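Local coordinates for protein 1-acyl-sn-glycerol-3-phosphate acyltransferase (Thermotoga maritima, PDB 5KYM) that catalyses the acylation of lysophosphatidic acid (1-acyl-sn-glycerol 3-phosphate) to phosphatidic acid, working as an integral membrane acyltransferase of the HX4D family, at residues N77-A82 against E143-G148; P182-S187 against H212-P217; D63-G68 against K206-I211; L87-L92 against V186-T191; Y44-I49 against I118-G123. All coordinates share one frame; numbering follows the deposited sequence.

Contact 1 of 5, residues N77-A82 against E143-G148; sequences NFIVVA and EKLKNG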
# COMPACT_ATOMS: atom_id res chain seq x y z
N ASN A 77 -12.28 -10.26 1.24
CA ASN A 77 -11.38 -9.16 1.56
C ASN A 77 -10.32 -9.60 2.61
O ASN A 77 -10.36 -10.72 3.11
CB ASN A 77 -12.15 -7.91 2.01
CG ASN A 77 -12.82 -8.09 3.32
OD1 ASN A 77 -13.11 -9.23 3.69
ND2 ASN A 77 -13.05 -6.97 4.06
N PHE A 78 -9.38 -8.71 2.92
CA PHE A 78 -8.29 -9.03 3.85
C PHE A 78 -7.67 -7.73 4.36
O PHE A 78 -8.06 -6.64 3.94
CB PHE A 78 -7.27 -10.00 3.21
CG PHE A 78 -6.87 -9.64 1.82
CD1 PHE A 78 -5.92 -8.65 1.59
CD2 PHE A 78 -7.46 -10.26 0.73
CE1 PHE A 78 -5.58 -8.29 0.26
CE2 PHE A 78 -7.09 -9.92 -0.57
CZ PHE A 78 -6.15 -8.94 -0.82
N ILE A 79 -6.74 -7.84 5.32
CA ILE A 79 -6.02 -6.69 5.81
C ILE A 79 -4.55 -6.90 5.50
O ILE A 79 -3.94 -7.75 6.10
CB ILE A 79 -6.16 -6.50 7.30
CG1 ILE A 79 -7.60 -6.40 7.70
CG2 ILE A 79 -5.44 -5.21 7.72
CD1 ILE A 79 -7.79 -6.69 9.18
N VAL A 80 -3.99 -6.10 4.57
CA VAL A 80 -2.56 -6.20 4.20
C VAL A 80 -1.83 -5.57 5.33
O VAL A 80 -2.17 -4.49 5.75
CB VAL A 80 -2.23 -5.54 2.83
CG1 VAL A 80 -0.75 -5.70 2.51
CG2 VAL A 80 -3.02 -6.16 1.72
N VAL A 81 -0.88 -6.28 5.88
CA VAL A 81 -0.08 -5.75 6.92
C VAL A 81 1.36 -5.79 6.44
O VAL A 81 1.92 -6.84 6.18
CB VAL A 81 -0.33 -6.47 8.23
CG1 VAL A 81 0.72 -6.11 9.31
CG2 VAL A 81 -1.74 -6.13 8.71
N ALA A 82 1.94 -4.59 6.32
CA ALA A 82 3.24 -4.44 5.70
C ALA A 82 4.13 -3.56 6.54
O ALA A 82 3.62 -2.67 7.23
CB ALA A 82 3.08 -3.87 4.29
N GLU A 143 -15.99 -0.97 10.30
CA GLU A 143 -17.29 -0.98 9.63
C GLU A 143 -17.14 -1.33 8.15
O GLU A 143 -17.74 -2.31 7.68
CB GLU A 143 -18.04 0.34 9.89
CG GLU A 143 -18.58 0.57 11.33
CD GLU A 143 -19.07 -0.69 12.11
OE1 GLU A 143 -20.02 -1.29 11.54
OE2 GLU A 143 -18.51 -1.04 13.24
N LYS A 144 -16.29 -0.58 7.44
CA LYS A 144 -15.87 -0.95 6.09
C LYS A 144 -15.40 -2.40 5.92
O LYS A 144 -15.80 -3.06 4.96
CB LYS A 144 -14.76 -0.02 5.58
CG LYS A 144 -15.30 1.31 5.18
CD LYS A 144 -14.28 2.43 5.03
CE LYS A 144 -15.04 3.67 4.55
NZ LYS A 144 -14.22 4.91 4.55
N LEU A 145 -14.58 -2.89 6.85
CA LEU A 145 -14.16 -4.28 6.82
C LEU A 145 -15.32 -5.23 6.83
O LEU A 145 -15.36 -6.14 5.99
CB LEU A 145 -13.19 -4.63 7.93
CG LEU A 145 -11.74 -4.25 7.54
CD1 LEU A 145 -10.90 -3.99 8.79
CD2 LEU A 145 -11.06 -5.23 6.63
N LYS A 146 -16.29 -4.99 7.72
CA LYS A 146 -17.51 -5.81 7.82
C LYS A 146 -18.33 -5.79 6.54
O LYS A 146 -18.86 -6.81 6.12
CB LYS A 146 -18.34 -5.39 9.02
CG LYS A 146 -17.69 -5.72 10.35
CD LYS A 146 -18.15 -4.75 11.46
CE LYS A 146 -17.84 -5.16 12.91
NZ LYS A 146 -18.37 -4.16 13.90
N ASN A 147 -18.39 -4.67 5.86
CA ASN A 147 -19.09 -4.66 4.57
C ASN A 147 -18.28 -5.29 3.43
O ASN A 147 -18.84 -5.61 2.41
CB ASN A 147 -19.55 -3.24 4.19
CG ASN A 147 -20.36 -2.58 5.30
OD1 ASN A 147 -21.11 -3.26 6.05
ND2 ASN A 147 -20.20 -1.27 5.44
N GLY A 148 -16.98 -5.46 3.59
CA GLY A 148 -16.17 -6.19 2.59
C GLY A 148 -15.02 -5.47 1.92
O GLY A 148 -14.51 -5.95 0.92
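Asn77 ND2 is held by two carbonyls at the end of helix 137-147: it donates to Leu145 O at 3.1 Å and also to Val149 O, just past the helix. The bond to Leu145 O is bent (136° at the hydrogen). It meets a lone pair in the carbonyl plane, although the acceptor is tilted from the plane of the Asn77 amide. The amide gets there because CG of Asn77 stands between the backbone N and the carbonyl carbon (chi1 68°), which points it at the helix end. Gly148 closes that end as a Schellman motif, its positive phi turning the chain away after the last turn. Next to the amide, Leu145 CD2 lies 3.7 Å from Asn77 ND2 and 3.8 Å from Ile79 CG1, the leucine and isoleucine crossing at about a right angle. Helix 174-177 adds Ile175, which touches both. Replacing Asn77 by an alanine would remove the amide and is likely to leave both carbonyls without this donor, with a gap beside Gly148. One amide thus serves two carbonyls at the helix terminus, Leu145 O also taking the weak bond of Gly148 N, while the Ile79-Leu145 pair adds apolar packing that Ile175 completes.

Contact 2 of 5, residues P182-S187 against H212-P217; sequences PVLPVS and HEPVDP
His212 and Ser187 join the loop that follows strand 207-211 to strand 183-189, prolonging the antiparallel pairing of the two strands in the central sheet of the alpha/beta acyltransferase domain. CB of His212 meets Pro185 O first, at 3.2 Å, and Pro185 CB next, at 3.9 Å, the same oxygen accepting from His212 N. CG lies beside the backbone N (chi1 -61°), which lays the ring along the strand, and CD2 is likewise 3.2 Å from Pro185 O, near the ring plane at its edge, with Pro185 CB at 3.9 Å. At the tip NE2 donates to Ser187 OG at 2.7 Å, and the hydroxyl oxygen lies only 9° out of the ring plane, at the imidazole edge. Ser187 OG is also bonded to Val234 O, so the histidine is tied through the serine to helix 223-243; Val233 of that helix touches both Pro185 and His212. Further along, Val183 and Val215 form a single antiparallel hydrogen-bonded bridge. Val215 N to Val183 O is nearly straight (171°), whereas the return bond, Val183 N to Val215 O, is more bent (144°). Leu184 and Pro214 lie side by side, pointing the same way, with Leu184 CD1 4.1 Å from Pro214 CD.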
# COMPACT_ATOMS: atom_id res chain seq x y z
N PRO A 182 -9.02 -11.96 7.54
CA PRO A 182 -7.64 -12.43 7.50
C PRO A 182 -6.62 -11.35 7.19
O PRO A 182 -6.84 -10.49 6.35
CB PRO A 182 -7.63 -13.48 6.39
CG PRO A 182 -8.96 -13.43 5.73
CD PRO A 182 -9.83 -12.46 6.43
N VAL A 183 -5.51 -11.42 7.93
CA VAL A 183 -4.32 -10.58 7.75
C VAL A 183 -3.45 -11.22 6.67
O VAL A 183 -3.28 -12.45 6.66
CB VAL A 183 -3.58 -10.47 9.10
CG1 VAL A 183 -2.22 -9.82 8.94
CG2 VAL A 183 -4.43 -9.67 10.05
N LEU A 184 -2.93 -10.42 5.77
CA LEU A 184 -2.05 -10.94 4.69
C LEU A 184 -0.72 -10.22 4.92
O LEU A 184 -0.58 -9.08 4.51
CB LEU A 184 -2.62 -10.66 3.28
CG LEU A 184 -1.72 -11.01 2.10
CD1 LEU A 184 -1.58 -12.50 2.08
CD2 LEU A 184 -2.11 -10.48 0.74
N PRO A 185 0.24 -10.89 5.58
CA PRO A 185 1.49 -10.23 5.88
C PRO A 185 2.33 -10.00 4.64
O PRO A 185 2.41 -10.90 3.85
CB PRO A 185 2.19 -11.21 6.81
CG PRO A 185 1.11 -11.99 7.39
CD PRO A 185 0.19 -12.19 6.22
N VAL A 186 2.94 -8.82 4.51
CA VAL A 186 3.74 -8.47 3.33
C VAL A 186 5.03 -7.85 3.75
O VAL A 186 5.00 -7.07 4.63
CB VAL A 186 3.00 -7.47 2.42
CG1 VAL A 186 3.92 -6.94 1.35
CG2 VAL A 186 1.82 -8.18 1.80
N SER A 187 6.14 -8.16 3.10
CA SER A 187 7.40 -7.54 3.43
C SER A 187 7.89 -6.80 2.20
O SER A 187 7.90 -7.37 1.09
CB SER A 187 8.42 -8.60 3.79
OG SER A 187 7.95 -9.50 4.76
N HIS A 212 3.18 -13.24 2.10
CA HIS A 212 3.21 -14.37 2.98
C HIS A 212 1.83 -15.02 3.10
O HIS A 212 0.84 -14.49 2.61
CB HIS A 212 3.60 -13.88 4.35
CG HIS A 212 4.96 -13.24 4.42
ND1 HIS A 212 6.12 -13.94 4.22
CD2 HIS A 212 5.34 -11.98 4.72
CE1 HIS A 212 7.15 -13.13 4.35
NE2 HIS A 212 6.71 -11.94 4.66
N GLU A 213 1.75 -16.18 3.76
CA GLU A 213 0.48 -16.92 3.95
C GLU A 213 -0.48 -16.17 4.88
O GLU A 213 -0.09 -15.80 6.02
CB GLU A 213 0.70 -18.31 4.54
CG GLU A 213 1.25 -19.35 3.61
CD GLU A 213 1.94 -20.38 4.45
OE1 GLU A 213 1.31 -21.06 5.33
OE2 GLU A 213 3.15 -20.40 4.29
N PRO A 214 -1.75 -16.03 4.43
CA PRO A 214 -2.74 -15.34 5.24
C PRO A 214 -2.88 -15.90 6.67
O PRO A 214 -2.83 -17.09 6.87
CB PRO A 214 -4.03 -15.51 4.43
CG PRO A 214 -3.76 -16.48 3.35
CD PRO A 214 -2.31 -16.39 3.13
N VAL A 215 -3.08 -15.01 7.62
CA VAL A 215 -3.20 -15.36 9.05
C VAL A 215 -4.65 -15.14 9.50
O VAL A 215 -5.26 -14.17 9.11
CB VAL A 215 -2.18 -14.54 9.88
CG1 VAL A 215 -2.43 -14.60 11.35
CG2 VAL A 215 -0.83 -15.09 9.63
N ASP A 216 -5.18 -16.07 10.29
CA ASP A 216 -6.52 -16.00 10.79
C ASP A 216 -6.47 -15.51 12.22
O ASP A 216 -5.90 -16.19 13.06
CB ASP A 216 -7.17 -17.38 10.77
CG ASP A 216 -8.68 -17.35 11.04
OD1 ASP A 216 -9.20 -16.37 11.63
OD2 ASP A 216 -9.33 -18.33 10.63
N PRO A 217 -7.06 -14.37 12.51
CA PRO A 217 -7.05 -13.87 13.86
C PRO A 217 -7.73 -14.83 14.91
O PRO A 217 -7.34 -14.86 16.12
CB PRO A 217 -7.85 -12.55 13.76
CG PRO A 217 -8.03 -12.26 12.34
CD PRO A 217 -7.83 -13.51 11.61

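Contact 3 of 5, residues D63-G68 against K206-I211; sequences DVVVEG and KVFLKI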
# COMPACT_ATOMS: atom_id res chain seq x y z
N ASP A 63 12.80 -1.88 -11.01
CA ASP A 63 12.11 -3.16 -11.34
C ASP A 63 11.48 -3.79 -10.14
O ASP A 63 12.18 -4.04 -9.15
CB ASP A 63 13.01 -4.17 -12.02
CG ASP A 63 13.43 -3.75 -13.41
OD1 ASP A 63 14.02 -2.66 -13.49
OD2 ASP A 63 13.18 -4.44 -14.42
N VAL A 64 10.19 -4.07 -10.19
CA VAL A 64 9.52 -4.68 -9.05
C VAL A 64 9.65 -6.20 -9.17
O VAL A 64 9.70 -6.72 -10.25
CB VAL A 64 8.06 -4.19 -8.99
CG1 VAL A 64 7.30 -4.85 -7.85
CG2 VAL A 64 8.03 -2.72 -8.79
N VAL A 65 9.72 -6.93 -8.08
CA VAL A 65 9.75 -8.41 -8.15
C VAL A 65 8.95 -8.92 -6.98
O VAL A 65 9.22 -8.58 -5.85
CB VAL A 65 11.20 -8.96 -8.02
CG1 VAL A 65 11.25 -10.45 -7.93
CG2 VAL A 65 12.03 -8.51 -9.18
N VAL A 66 7.99 -9.78 -7.29
CA VAL A 66 6.93 -10.20 -6.35
C VAL A 66 7.01 -11.69 -6.12
O VAL A 66 7.02 -12.48 -7.05
CB VAL A 66 5.54 -9.92 -6.91
CG1 VAL A 66 4.54 -9.97 -5.79
CG2 VAL A 66 5.51 -8.53 -7.51
N GLU A 67 7.04 -12.11 -4.89
CA GLU A 67 6.80 -13.50 -4.66
C GLU A 67 5.67 -13.69 -3.69
O GLU A 67 5.42 -12.88 -2.81
CB GLU A 67 8.07 -14.16 -4.26
CG GLU A 67 8.55 -13.70 -2.95
CD GLU A 67 9.75 -14.46 -2.52
OE1 GLU A 67 9.59 -15.66 -2.13
OE2 GLU A 67 10.83 -13.81 -2.57
N GLY A 68 4.98 -14.79 -3.86
CA GLY A 68 3.83 -15.16 -3.04
C GLY A 68 2.52 -14.56 -3.49
O GLY A 68 1.63 -14.41 -2.69
N LYS A 206 16.12 -1.64 -7.43
CA LYS A 206 15.15 -2.74 -7.51
C LYS A 206 14.24 -2.70 -6.28
O LYS A 206 14.70 -2.43 -5.18
CB LYS A 206 15.87 -4.05 -7.53
CG LYS A 206 16.97 -4.11 -8.59
CD LYS A 206 17.60 -5.47 -8.69
CE LYS A 206 18.81 -5.59 -7.79
NZ LYS A 206 19.08 -7.05 -7.72
N VAL A 207 12.96 -2.95 -6.46
CA VAL A 207 12.06 -3.16 -5.32
C VAL A 207 11.67 -4.64 -5.29
O VAL A 207 11.40 -5.23 -6.35
CB VAL A 207 10.82 -2.29 -5.46
CG1 VAL A 207 9.83 -2.51 -4.33
CG2 VAL A 207 11.23 -0.83 -5.53
N PHE A 208 11.66 -5.23 -4.09
CA PHE A 208 11.18 -6.59 -3.86
C PHE A 208 10.02 -6.58 -2.90
O PHE A 208 9.97 -5.82 -1.98
CB PHE A 208 12.27 -7.42 -3.21
CG PHE A 208 13.48 -7.54 -4.02
CD1 PHE A 208 14.46 -6.56 -3.98
CD2 PHE A 208 13.61 -8.60 -4.93
CE1 PHE A 208 15.60 -6.70 -4.76
CE2 PHE A 208 14.74 -8.73 -5.72
CZ PHE A 208 15.74 -7.79 -5.64
N LEU A 209 9.16 -7.54 -3.05
CA LEU A 209 7.90 -7.60 -2.34
C LEU A 209 7.70 -9.06 -2.06
O LEU A 209 7.76 -9.86 -2.98
CB LEU A 209 6.82 -7.09 -3.29
CG LEU A 209 5.64 -6.43 -2.68
CD1 LEU A 209 4.66 -6.11 -3.81
CD2 LEU A 209 5.04 -7.42 -1.72
N LYS A 210 7.52 -9.43 -0.81
CA LYS A 210 7.20 -10.83 -0.47
C LYS A 210 5.84 -10.93 0.27
O LYS A 210 5.68 -10.45 1.39
CB LYS A 210 8.32 -11.47 0.34
CG LYS A 210 8.02 -12.88 0.78
CD LYS A 210 9.26 -13.69 1.06
CE LYS A 210 8.86 -14.98 1.72
NZ LYS A 210 10.09 -15.77 1.92
N ILE A 211 4.91 -11.61 -0.39
CA ILE A 211 3.59 -11.87 0.12
C ILE A 211 3.58 -13.23 0.83
O ILE A 211 3.92 -14.23 0.25
CB ILE A 211 2.59 -11.86 -1.02
CG1 ILE A 211 2.74 -10.59 -1.87
CG2 ILE A 211 1.19 -11.80 -0.44
CD1 ILE A 211 1.80 -10.49 -3.07
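Val65 and Phe208 pair in the middle of a parallel two-strand ladder, strand 64-67 lying as an edge strand of the five-stranded mixed sheet beside strand 207-211. The axes run 14° apart at 4.7 Å. Five backbone bonds zip the pair from Asp63 O to Ile211 N; the one from Val65 N to Val207 O is weak. Side chains fall on two faces. On one, Val65 CB approaches the Phe208 ring, 3.9 Å from CD2, and the Glu67 and Lys210 chains run obliquely over each other, with CD of Glu67 3.7 Å from CD of Lys210. Their contact is aliphatic: Glu67 OE1 and Lys210 NZ are 4.1 Å apart, beyond a salt bridge. The charges are met farther out, Glu67 OE2 by Arg244 and Lys210 NZ by Glu240, so each chain is drawn toward the C-terminal helix 223-243 or the residues just after it. The other face is apolar: Val64, Val66 and Leu209 pack on Phe96 of helix 89-96, and Val207 on Leu92. At the end of that face Val66 CG1 touches Ile211 CD1 at 3.9 Å.

Contact 4 of 5, residues L87-L92 against V186-T191; sequences LMDIPL and VSIWGT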
# COMPACT_ATOMS: atom_id res chain seq x y z
N LEU A 87 7.14 6.61 0.72
CA LEU A 87 5.81 6.95 0.12
C LEU A 87 5.41 5.95 -0.94
O LEU A 87 4.24 5.67 -1.08
CB LEU A 87 5.77 8.33 -0.53
CG LEU A 87 5.95 9.53 0.44
CD1 LEU A 87 5.88 10.80 -0.41
CD2 LEU A 87 5.01 9.59 1.68
N MET A 88 6.37 5.41 -1.68
CA MET A 88 6.07 4.52 -2.75
C MET A 88 5.44 3.19 -2.28
O MET A 88 4.91 2.42 -3.11
CB MET A 88 7.34 4.24 -3.58
CG MET A 88 7.88 5.44 -4.34
SD MET A 88 6.68 6.35 -5.35
CE MET A 88 6.46 5.08 -6.64
N ASP A 89 5.45 2.90 -0.98
CA ASP A 89 4.82 1.68 -0.51
C ASP A 89 3.34 1.54 -0.93
O ASP A 89 2.90 0.50 -1.32
CB ASP A 89 4.99 1.53 1.00
CG ASP A 89 6.42 1.39 1.41
OD1 ASP A 89 7.29 0.99 0.59
OD2 ASP A 89 6.65 1.67 2.62
N ILE A 90 2.60 2.62 -0.89
CA ILE A 90 1.21 2.61 -1.31
C ILE A 90 1.05 2.23 -2.81
O ILE A 90 0.32 1.27 -3.12
CB ILE A 90 0.51 3.89 -0.79
CG1 ILE A 90 0.21 3.68 0.73
CG2 ILE A 90 -0.79 4.19 -1.51
CD1 ILE A 90 -0.82 2.54 1.16
N PRO A 91 1.72 2.94 -3.72
CA PRO A 91 1.58 2.49 -5.12
C PRO A 91 2.05 1.04 -5.32
O PRO A 91 1.45 0.30 -6.11
CB PRO A 91 2.48 3.48 -5.93
CG PRO A 91 3.16 4.35 -4.93
CD PRO A 91 2.38 4.26 -3.62
N LEU A 92 3.11 0.67 -4.61
CA LEU A 92 3.61 -0.69 -4.64
C LEU A 92 2.53 -1.68 -4.20
O LEU A 92 2.23 -2.58 -4.97
CB LEU A 92 4.83 -0.84 -3.73
CG LEU A 92 5.47 -2.21 -3.61
CD1 LEU A 92 6.09 -2.52 -4.92
CD2 LEU A 92 6.50 -2.24 -2.53
N VAL A 186 2.94 -8.82 4.51
CA VAL A 186 3.74 -8.47 3.33
C VAL A 186 5.03 -7.85 3.75
O VAL A 186 5.00 -7.07 4.63
CB VAL A 186 3.00 -7.47 2.42
CG1 VAL A 186 3.92 -6.94 1.35
CG2 VAL A 186 1.82 -8.18 1.80
N SER A 187 6.14 -8.16 3.10
CA SER A 187 7.40 -7.54 3.43
C SER A 187 7.89 -6.80 2.20
O SER A 187 7.90 -7.37 1.09
CB SER A 187 8.42 -8.60 3.79
OG SER A 187 7.95 -9.50 4.76
N ILE A 188 8.30 -5.55 2.39
CA ILE A 188 8.71 -4.65 1.31
C ILE A 188 10.19 -4.35 1.52
O ILE A 188 10.59 -3.95 2.65
CB ILE A 188 7.99 -3.32 1.43
CG1 ILE A 188 6.47 -3.50 1.26
CG2 ILE A 188 8.54 -2.32 0.40
CD1 ILE A 188 5.64 -2.23 1.35
N TRP A 189 11.01 -4.56 0.48
CA TRP A 189 12.36 -4.08 0.55
C TRP A 189 12.83 -3.40 -0.69
O TRP A 189 12.71 -3.95 -1.74
CB TRP A 189 13.29 -5.23 0.77
CG TRP A 189 14.69 -4.71 0.99
CD1 TRP A 189 15.75 -4.86 0.20
CD2 TRP A 189 15.13 -3.95 2.11
NE1 TRP A 189 16.84 -4.25 0.75
CE2 TRP A 189 16.48 -3.66 1.92
CE3 TRP A 189 14.48 -3.47 3.26
CZ2 TRP A 189 17.22 -2.90 2.80
CZ3 TRP A 189 15.21 -2.71 4.14
CH2 TRP A 189 16.56 -2.42 3.91
N GLY A 190 13.41 -2.22 -0.55
CA GLY A 190 13.91 -1.40 -1.67
C GLY A 190 13.20 -0.07 -1.99
O GLY A 190 13.75 0.77 -2.64
N THR A 191 11.98 0.12 -1.55
CA THR A 191 11.32 1.35 -1.76
C THR A 191 12.03 2.41 -0.93
O THR A 191 12.02 3.60 -1.29
CB THR A 191 9.83 1.31 -1.40
OG1 THR A 191 9.64 0.87 -0.03
CG2 THR A 191 9.12 0.43 -2.28
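The carboxylate of Asp89, the aspartate of the HX4D motif, has Ile188 CD1 over one face, 3.7 Å from CG, while its two oxygens serve different partners. OD1 accepts a hydrogen bond from Thr191 OG1, which lies close to the carboxylate plane, beyond OD1; the modelled separation of 2.4 Å is too short to be trusted in detail at this resolution. OD2 is bonded to His84 ND1 and to the backbone N of Gln85, with a weaker bond from Ser86 N. His84 is the histidine of the motif, and its bond to the carboxylate is consistent with the His-Asp pairing proposed for the active site of this family. Thr191 probably helps, from the second shell, to orient the aspartate, at the oxygen not bonded to the histidine. Its OG1 stands between the backbone N and the carbonyl carbon (chi1 55°), turned toward helix 89-96, and its own helix begins right after Gly190, which takes the N-cap position beyond strand 183-189. Methyl groups close round the polar pair. Ile188 CG2 lies 3.5 Å from Asp89 OD1, and Leu92 meets Ile188 tip to tip, CD2 being 3.6 Å from CG2. Phe57 of helix 38-59 touches Met88 and Leu92, and Val207 of the next strand reaches Thr191. The same Leu92 CD2 lies 3.7 Å from Thr191 CG2.

Contact 5 of 5, residues Y44-I49 against I118-G123; sequences YVLKEI and IRYLNG
The N-terminal two-helix motif, thought to set the active site at the membrane, meets the acyltransferase domain here, as Val45 of helix 38-59 covers the ring of Tyr120 at the end of helix 114-120. Val45 CG1 stands over the ring centre, 3.5 Å from the centroid and 13° off the normal, a CH-pi contact. Its other branch reaches the phenol end, with CG2 3.4 Å from Tyr120 OH. Tyr120 projects to the valine with CG anti to the backbone N (chi1 -163°), and Leu46 CD2 comes near the ring plane at the edge, 4.5 Å from CE1. One residue on, Leu121 CD2 receives Leu46 CD2 at 4.0 Å and Ile49 CD1 at 3.9 Å, the isoleucine coming tip to tip. The helix stops here in a Schellman motif, with Asn122 at positive phi. Without the ring, as with a serine here, Val45 is likely to lose the face it packs on, leaving a gap between the helices. The nonane pocket is close: Glu48 and Tyr117 belong to it, and Tyr117 touches Val45 and Ile49. Leu29 of helix 2-34 also touches Tyr120, while Leu94 of helix 89-96 lies against both Ile49 and Leu121.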
# COMPACT_ATOMS: atom_id res chain seq x y z
N TYR A 44 -13.22 -1.80 -13.95
CA TYR A 44 -12.45 -0.90 -14.80
C TYR A 44 -11.66 0.05 -13.95
O TYR A 44 -10.46 0.14 -14.13
CB TYR A 44 -13.38 -0.13 -15.74
CG TYR A 44 -12.78 1.07 -16.40
CD1 TYR A 44 -11.82 0.93 -17.35
CD2 TYR A 44 -13.23 2.35 -16.11
CE1 TYR A 44 -11.28 2.03 -18.00
CE2 TYR A 44 -12.69 3.46 -16.75
CZ TYR A 44 -11.69 3.29 -17.68
OH TYR A 44 -11.12 4.35 -18.34
N VAL A 45 -12.31 0.74 -13.01
CA VAL A 45 -11.61 1.73 -12.19
C VAL A 45 -10.52 1.04 -11.38
O VAL A 45 -9.37 1.54 -11.30
CB VAL A 45 -12.51 2.47 -11.19
CG1 VAL A 45 -11.68 3.49 -10.37
CG2 VAL A 45 -13.63 3.19 -11.91
N LEU A 46 -10.90 -0.09 -10.77
CA LEU A 46 -9.95 -0.85 -9.97
C LEU A 46 -8.73 -1.29 -10.77
O LEU A 46 -7.62 -1.27 -10.26
CB LEU A 46 -10.61 -2.04 -9.25
CG LEU A 46 -11.40 -1.65 -7.99
CD1 LEU A 46 -11.92 -2.87 -7.32
CD2 LEU A 46 -10.63 -0.80 -6.96
N LYS A 47 -8.93 -1.68 -12.01
CA LYS A 47 -7.86 -2.21 -12.82
C LYS A 47 -6.94 -1.07 -13.17
O LYS A 47 -5.74 -1.23 -13.09
CB LYS A 47 -8.42 -2.90 -14.07
CG LYS A 47 -7.47 -3.74 -14.87
CD LYS A 47 -6.98 -4.96 -14.07
CE LYS A 47 -5.55 -5.31 -14.43
NZ LYS A 47 -5.38 -5.47 -15.93
N GLU A 48 -7.50 0.10 -13.46
CA GLU A 48 -6.70 1.30 -13.79
C GLU A 48 -5.77 1.77 -12.69
O GLU A 48 -4.72 2.33 -12.99
CB GLU A 48 -7.60 2.48 -14.22
CG GLU A 48 -8.23 2.39 -15.59
CD GLU A 48 -7.19 2.10 -16.64
OE1 GLU A 48 -6.14 2.82 -16.68
OE2 GLU A 48 -7.42 1.07 -17.35
N ILE A 49 -6.23 1.62 -11.45
CA ILE A 49 -5.49 1.89 -10.23
C ILE A 49 -4.34 0.95 -10.11
O ILE A 49 -3.23 1.36 -9.83
CB ILE A 49 -6.41 1.73 -8.95
CG1 ILE A 49 -7.44 2.87 -8.94
CG2 ILE A 49 -5.61 1.68 -7.62
CD1 ILE A 49 -8.59 2.65 -7.98
N ILE A 118 -8.31 8.15 -3.30
CA ILE A 118 -8.39 7.68 -1.90
C ILE A 118 -9.81 7.37 -1.51
O ILE A 118 -10.06 6.38 -0.86
CB ILE A 118 -7.84 8.71 -0.89
CG1 ILE A 118 -6.33 8.91 -1.10
CG2 ILE A 118 -8.13 8.23 0.53
CD1 ILE A 118 -5.63 9.88 -0.18
N ARG A 119 -10.72 8.27 -1.87
CA ARG A 119 -12.14 8.06 -1.66
C ARG A 119 -12.63 6.86 -2.42
O ARG A 119 -13.31 6.04 -1.84
CB ARG A 119 -12.94 9.28 -2.06
CG ARG A 119 -12.95 10.38 -1.02
CD ARG A 119 -14.18 11.33 -1.15
NE ARG A 119 -13.95 12.31 -2.23
CZ ARG A 119 -13.09 13.33 -2.16
NH1 ARG A 119 -12.36 13.58 -1.05
NH2 ARG A 119 -12.93 14.12 -3.23
N TYR A 120 -12.28 6.70 -3.70
CA TYR A 120 -12.78 5.55 -4.47
C TYR A 120 -12.38 4.24 -3.81
O TYR A 120 -13.19 3.32 -3.73
CB TYR A 120 -12.31 5.55 -5.92
CG TYR A 120 -13.12 4.62 -6.81
CD1 TYR A 120 -12.87 3.29 -6.86
CD2 TYR A 120 -14.13 5.13 -7.64
CE1 TYR A 120 -13.61 2.43 -7.67
CE2 TYR A 120 -14.86 4.30 -8.47
CZ TYR A 120 -14.61 2.94 -8.47
OH TYR A 120 -15.33 2.03 -9.25
N LEU A 121 -11.14 4.16 -3.30
CA LEU A 121 -10.67 2.97 -2.60
C LEU A 121 -11.25 2.78 -1.21
O LEU A 121 -10.78 1.90 -0.47
CB LEU A 121 -9.13 2.99 -2.51
CG LEU A 121 -8.45 2.82 -3.87
CD1 LEU A 121 -7.03 3.36 -3.84
CD2 LEU A 121 -8.49 1.35 -4.33
N ASN A 122 -12.25 3.60 -0.87
CA ASN A 122 -12.87 3.65 0.45
C ASN A 122 -11.91 3.91 1.58
O ASN A 122 -12.15 3.46 2.68
CB ASN A 122 -13.65 2.36 0.69
CG ASN A 122 -15.10 2.52 0.46
OD1 ASN A 122 -15.90 2.46 1.39
ND2 ASN A 122 -15.46 2.75 -0.79
N GLY A 123 -10.85 4.66 1.34
CA GLY A 123 -9.90 5.04 2.41
C GLY A 123 -10.49 5.79 3.60
O GLY A 123 -11.66 5.94 3.69

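How the contacts relate
Contacts 1 to 4 all reach the five-stranded sheet, and contact 5 joins the membrane helices to the domain away from it. Strand 183-189 serves contacts 2 and 4; it pairs with strand 79-82 of contact 1 (Val81 O to Val186 N) and with strand 207-211 of contact 3 (Ser187 O to Lys210 N). All but contact 3 are buried; contact 4, most central, holds a polar pair inside methyl packing, whereas contact 3, at the sheet edge, carries charged chains. Contact 1 ties a helix end, and contact 2 a loop, to the sheet through polar bonds; contact 5 is apolar. Lys144 NZ, from the helix of contact 1, hydrogen-bonds to Asn122 O and Gly123 O of contact 5.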